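Local coordinates for serpin (Taeniopygia guttata, PDB 5HGC), which is a serpin that probably inhibits serine proteases and binds the steroid cortisol, at residues L97-L109 / L122-K134. Residues are numbered along the deposited sequence; the frame is centred on the assembly and turned at random.
Sequences LNMMNAIFVTAAL and LYQLEAFTTDFNK. Unlike the reference sequence in segment 97-109: Ala107 (reference Glu), Ala108 (reference Lys).
The side chains of Phe104 and Phe128 run side by side in the same direction, their rings 14° from parallel but slid apart, with centroids 5.0 Å apart and little overlap. Thr130 OG1 sits in plane at the edge of the Phe104 ring, while Ile103 O lies at the edge of Phe128. In both phenylalanines CG stands anti to the carbonyl carbon (chi1 near -60°); with the parallel pairing of the two residues, this puts both rings on one face of the sheet, alike in direction. The Phe132 ring carries Thr130 CG2 over the centre of one face; its edge meets backbone, CZ lying 3.4 Å from Phe104 O and CE2 close to Thr106 N. On the side of the sheet away from Phe104 and Phe128, Ile103 CG1 packs on Ala127 CB at 3.6 Å, and Leu125 crosses Ile103 at about a right angle. Four backbone hydrogen bonds join parallel strands 100-106 and 126-130, and Ala107 N to Thr130 O continues the ladder into the turn. Val105 N to Phe128 O is short and straight (2.8 Å, 171° at the hydrogen), whereas Ala107 N reaches Thr130 O from above the carbonyl plane. Past this end, Thr129 CG2 touches Ala107 CB at 3.6 Å. Strand 126-130 thus borders strand 100-106, whose other edge pairs with strand 167-176 in the large serpin beta-sheet A. Tyr145, on helix 135-149, meets the Phe128 ring edge-to-face and hydrogen-bonds Glu126 OE1 through its OH. Backbone hydrogen bonds thus fix the register, and side chains add mainly apolar packing on both faces.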
# COMPACT_ATOMS: atom_id res chain seq x y z
N LEU A 97 -1.55 -11.64 -0.72
CA LEU A 97 -1.69 -10.32 -0.14
C LEU A 97 -3.14 -10.18 0.37
O LEU A 97 -3.40 -9.49 1.34
CB LEU A 97 -1.36 -9.31 -1.22
CG LEU A 97 -1.48 -7.85 -0.90
CD1 LEU A 97 -0.52 -7.43 0.22
CD2 LEU A 97 -1.26 -7.07 -2.20
N ASN A 98 -4.05 -10.90 -0.30
CA ASN A 98 -5.47 -10.81 -0.08
C ASN A 98 -6.05 -9.39 -0.13
O ASN A 98 -6.76 -8.96 0.75
CB ASN A 98 -5.89 -11.67 1.12
CG ASN A 98 -5.53 -13.17 0.90
OD1 ASN A 98 -5.69 -13.70 -0.22
ND2 ASN A 98 -5.01 -13.83 1.94
N MET A 99 -5.73 -8.66 -1.18
CA MET A 99 -6.18 -7.27 -1.26
C MET A 99 -7.55 -7.27 -1.87
O MET A 99 -7.81 -8.03 -2.78
CB MET A 99 -5.22 -6.41 -2.07
CG MET A 99 -4.95 -6.83 -3.51
SD MET A 99 -4.35 -5.36 -4.38
CE MET A 99 -3.91 -6.20 -5.88
N MET A 100 -8.41 -6.41 -1.34
CA MET A 100 -9.83 -6.42 -1.70
C MET A 100 -10.39 -5.04 -1.96
O MET A 100 -10.05 -4.06 -1.27
CB MET A 100 -10.63 -7.14 -0.63
CG MET A 100 -10.29 -8.63 -0.55
SD MET A 100 -10.45 -9.54 1.02
CE MET A 100 -9.34 -8.71 2.19
N ASN A 101 -11.23 -4.99 -3.00
CA ASN A 101 -11.99 -3.83 -3.49
C ASN A 101 -13.46 -4.13 -3.33
O ASN A 101 -13.89 -5.24 -3.66
CB ASN A 101 -11.80 -3.72 -4.99
CG ASN A 101 -10.43 -3.24 -5.34
OD1 ASN A 101 -9.83 -2.45 -4.58
ND2 ASN A 101 -9.91 -3.72 -6.48
N ALA A 102 -14.23 -3.18 -2.80
CA ALA A 102 -15.68 -3.32 -2.74
C ALA A 102 -16.31 -1.96 -2.99
O ALA A 102 -15.68 -0.93 -2.72
CB ALA A 102 -16.17 -3.92 -1.42
N ILE A 103 -17.50 -2.00 -3.61
CA ILE A 103 -18.37 -0.85 -3.73
C ILE A 103 -19.70 -1.03 -3.02
O ILE A 103 -20.26 -2.10 -3.04
CB ILE A 103 -18.56 -0.32 -5.16
CG1 ILE A 103 -19.19 -1.36 -6.08
CG2 ILE A 103 -17.24 0.13 -5.70
CD1 ILE A 103 -19.67 -0.84 -7.44
N PHE A 104 -20.13 0.03 -2.35
CA PHE A 104 -21.42 0.07 -1.68
C PHE A 104 -22.22 1.18 -2.36
O PHE A 104 -21.83 2.37 -2.29
CB PHE A 104 -21.21 0.28 -0.19
CG PHE A 104 -20.44 -0.83 0.44
CD1 PHE A 104 -18.99 -0.79 0.48
CD2 PHE A 104 -21.11 -1.96 0.99
CE1 PHE A 104 -18.27 -1.86 1.07
CE2 PHE A 104 -20.39 -3.01 1.59
CZ PHE A 104 -18.97 -2.96 1.62
N VAL A 105 -23.25 0.79 -3.11
CA VAL A 105 -23.96 1.74 -4.00
C VAL A 105 -25.37 1.90 -3.42
O VAL A 105 -25.99 0.90 -2.98
CB VAL A 105 -24.03 1.29 -5.49
CG1 VAL A 105 -24.68 2.35 -6.41
CG2 VAL A 105 -22.64 1.01 -6.01
N THR A 106 -25.87 3.14 -3.40
CA THR A 106 -27.25 3.39 -2.97
C THR A 106 -28.24 2.50 -3.71
O THR A 106 -28.15 2.34 -4.95
CB THR A 106 -27.65 4.85 -3.11
OG1 THR A 106 -29.06 4.95 -2.91
CG2 THR A 106 -27.31 5.41 -4.47
N ALA A 107 -29.14 1.90 -2.95
CA ALA A 107 -30.28 1.15 -3.50
C ALA A 107 -31.09 1.97 -4.53
O ALA A 107 -31.71 1.41 -5.42
CB ALA A 107 -31.15 0.63 -2.37
N ALA A 108 -31.00 3.29 -4.43
CA ALA A 108 -31.67 4.22 -5.32
C ALA A 108 -31.08 4.33 -6.75
O ALA A 108 -31.52 5.18 -7.57
CB ALA A 108 -31.72 5.58 -4.66
N LEU A 109 -30.05 3.55 -7.04
CA LEU A 109 -29.43 3.61 -8.36
C LEU A 109 -29.38 2.24 -9.00
O LEU A 109 -29.35 1.20 -8.31
CB LEU A 109 -28.02 4.19 -8.28
CG LEU A 109 -27.87 5.70 -8.14
CD1 LEU A 109 -26.39 6.01 -8.01
CD2 LEU A 109 -28.50 6.53 -9.27
N LEU A 122 -12.18 -8.96 -13.95
CA LEU A 122 -10.88 -8.30 -13.95
C LEU A 122 -10.30 -8.01 -12.57
O LEU A 122 -9.10 -8.14 -12.36
CB LEU A 122 -10.90 -7.03 -14.79
CG LEU A 122 -11.03 -7.20 -16.29
CD1 LEU A 122 -11.36 -5.84 -16.94
CD2 LEU A 122 -9.73 -7.78 -16.86
N TYR A 123 -11.16 -7.64 -11.64
CA TYR A 123 -10.72 -6.95 -10.44
C TYR A 123 -11.27 -7.63 -9.25
O TYR A 123 -11.14 -7.12 -8.15
CB TYR A 123 -11.16 -5.48 -10.45
CG TYR A 123 -10.38 -4.62 -11.43
CD1 TYR A 123 -9.07 -4.19 -11.12
CD2 TYR A 123 -10.91 -4.25 -12.66
CE1 TYR A 123 -8.32 -3.44 -12.03
CE2 TYR A 123 -10.19 -3.48 -13.56
CZ TYR A 123 -8.88 -3.10 -13.25
OH TYR A 123 -8.14 -2.32 -14.13
N GLN A 124 -11.91 -8.79 -9.43
CA GLN A 124 -12.56 -9.48 -8.28
C GLN A 124 -13.49 -8.54 -7.43
O GLN A 124 -13.57 -8.70 -6.23
CB GLN A 124 -11.55 -10.18 -7.36
CG GLN A 124 -10.29 -10.85 -7.97
CD GLN A 124 -9.22 -11.26 -6.89
OE1 GLN A 124 -9.09 -10.63 -5.80
NE2 GLN A 124 -8.45 -12.32 -7.19
N LEU A 125 -14.15 -7.56 -8.04
CA LEU A 125 -15.06 -6.67 -7.32
C LEU A 125 -16.26 -7.40 -6.70
O LEU A 125 -16.97 -8.23 -7.36
CB LEU A 125 -15.60 -5.56 -8.24
CG LEU A 125 -16.77 -4.75 -7.63
CD1 LEU A 125 -16.27 -3.87 -6.50
CD2 LEU A 125 -17.51 -3.90 -8.66
N GLU A 126 -16.48 -7.06 -5.43
CA GLU A 126 -17.79 -7.35 -4.79
C GLU A 126 -18.52 -6.04 -4.69
O GLU A 126 -17.95 -5.09 -4.14
CB GLU A 126 -17.65 -7.95 -3.39
CG GLU A 126 -16.94 -9.28 -3.45
CD GLU A 126 -16.86 -10.03 -2.14
OE1 GLU A 126 -16.93 -9.44 -1.04
OE2 GLU A 126 -16.75 -11.27 -2.21
N ALA A 127 -19.76 -6.00 -5.19
CA ALA A 127 -20.60 -4.79 -5.13
C ALA A 127 -21.85 -5.05 -4.31
O ALA A 127 -22.44 -6.14 -4.39
CB ALA A 127 -21.00 -4.40 -6.54
N PHE A 128 -22.26 -4.07 -3.51
CA PHE A 128 -23.41 -4.22 -2.54
C PHE A 128 -24.38 -3.06 -2.69
O PHE A 128 -23.96 -1.89 -2.75
CB PHE A 128 -22.94 -4.25 -1.09
CG PHE A 128 -22.01 -5.39 -0.79
CD1 PHE A 128 -20.62 -5.29 -1.07
CD2 PHE A 128 -22.50 -6.59 -0.26
CE1 PHE A 128 -19.77 -6.35 -0.83
CE2 PHE A 128 -21.62 -7.67 -0.00
CZ PHE A 128 -20.26 -7.56 -0.30
N THR A 129 -25.67 -3.40 -2.80
CA THR A 129 -26.77 -2.44 -2.74
C THR A 129 -26.86 -2.05 -1.28
O THR A 129 -26.91 -2.92 -0.36
CB THR A 129 -28.12 -3.08 -3.12
OG1 THR A 129 -27.96 -3.96 -4.23
CG2 THR A 129 -29.02 -2.02 -3.57
N THR A 130 -26.86 -0.77 -1.03
CA THR A 130 -26.75 -0.32 0.35
C THR A 130 -27.79 0.76 0.59
O THR A 130 -27.89 1.72 -0.18
CB THR A 130 -25.34 0.22 0.64
OG1 THR A 130 -24.40 -0.82 0.40
CG2 THR A 130 -25.20 0.68 2.07
N ASP A 131 -28.54 0.58 1.68
CA ASP A 131 -29.47 1.59 2.16
C ASP A 131 -28.77 2.54 3.11
O ASP A 131 -28.71 2.29 4.33
CB ASP A 131 -30.65 0.89 2.86
CG ASP A 131 -31.84 1.84 3.12
OD1 ASP A 131 -31.81 3.06 2.78
OD2 ASP A 131 -32.82 1.32 3.68
N PHE A 132 -28.21 3.62 2.55
CA PHE A 132 -27.51 4.64 3.34
C PHE A 132 -28.43 5.52 4.25
O PHE A 132 -27.93 6.27 5.10
CB PHE A 132 -26.69 5.51 2.41
CG PHE A 132 -25.52 4.83 1.77
CD1 PHE A 132 -24.37 4.49 2.53
CD2 PHE A 132 -25.51 4.55 0.40
CE1 PHE A 132 -23.26 3.90 1.92
CE2 PHE A 132 -24.41 3.92 -0.21
CZ PHE A 132 -23.30 3.59 0.55
N ASN A 133 -29.76 5.44 4.07
CA ASN A 133 -30.73 6.05 4.96
C ASN A 133 -31.01 5.18 6.18
O ASN A 133 -32.05 5.33 6.83
CB ASN A 133 -32.04 6.33 4.24
CG ASN A 133 -32.03 7.67 3.56
OD1 ASN A 133 -32.01 7.73 2.33
ND2 ASN A 133 -32.03 8.77 4.35
N LYS A 134 -30.12 4.25 6.45
CA LYS A 134 -30.11 3.54 7.69
C LYS A 134 -28.64 3.54 8.06
O LYS A 134 -28.03 2.46 8.05
CB LYS A 134 -30.62 2.11 7.48
CG LYS A 134 -32.05 1.99 6.98
CD LYS A 134 -32.63 0.58 7.08
CE LYS A 134 -34.07 0.60 6.57
NZ LYS A 134 -35.01 -0.40 7.16
O HOH W 1 -12.21 -7.61 -3.42
O HOH W 2 -29.06 5.00 -0.35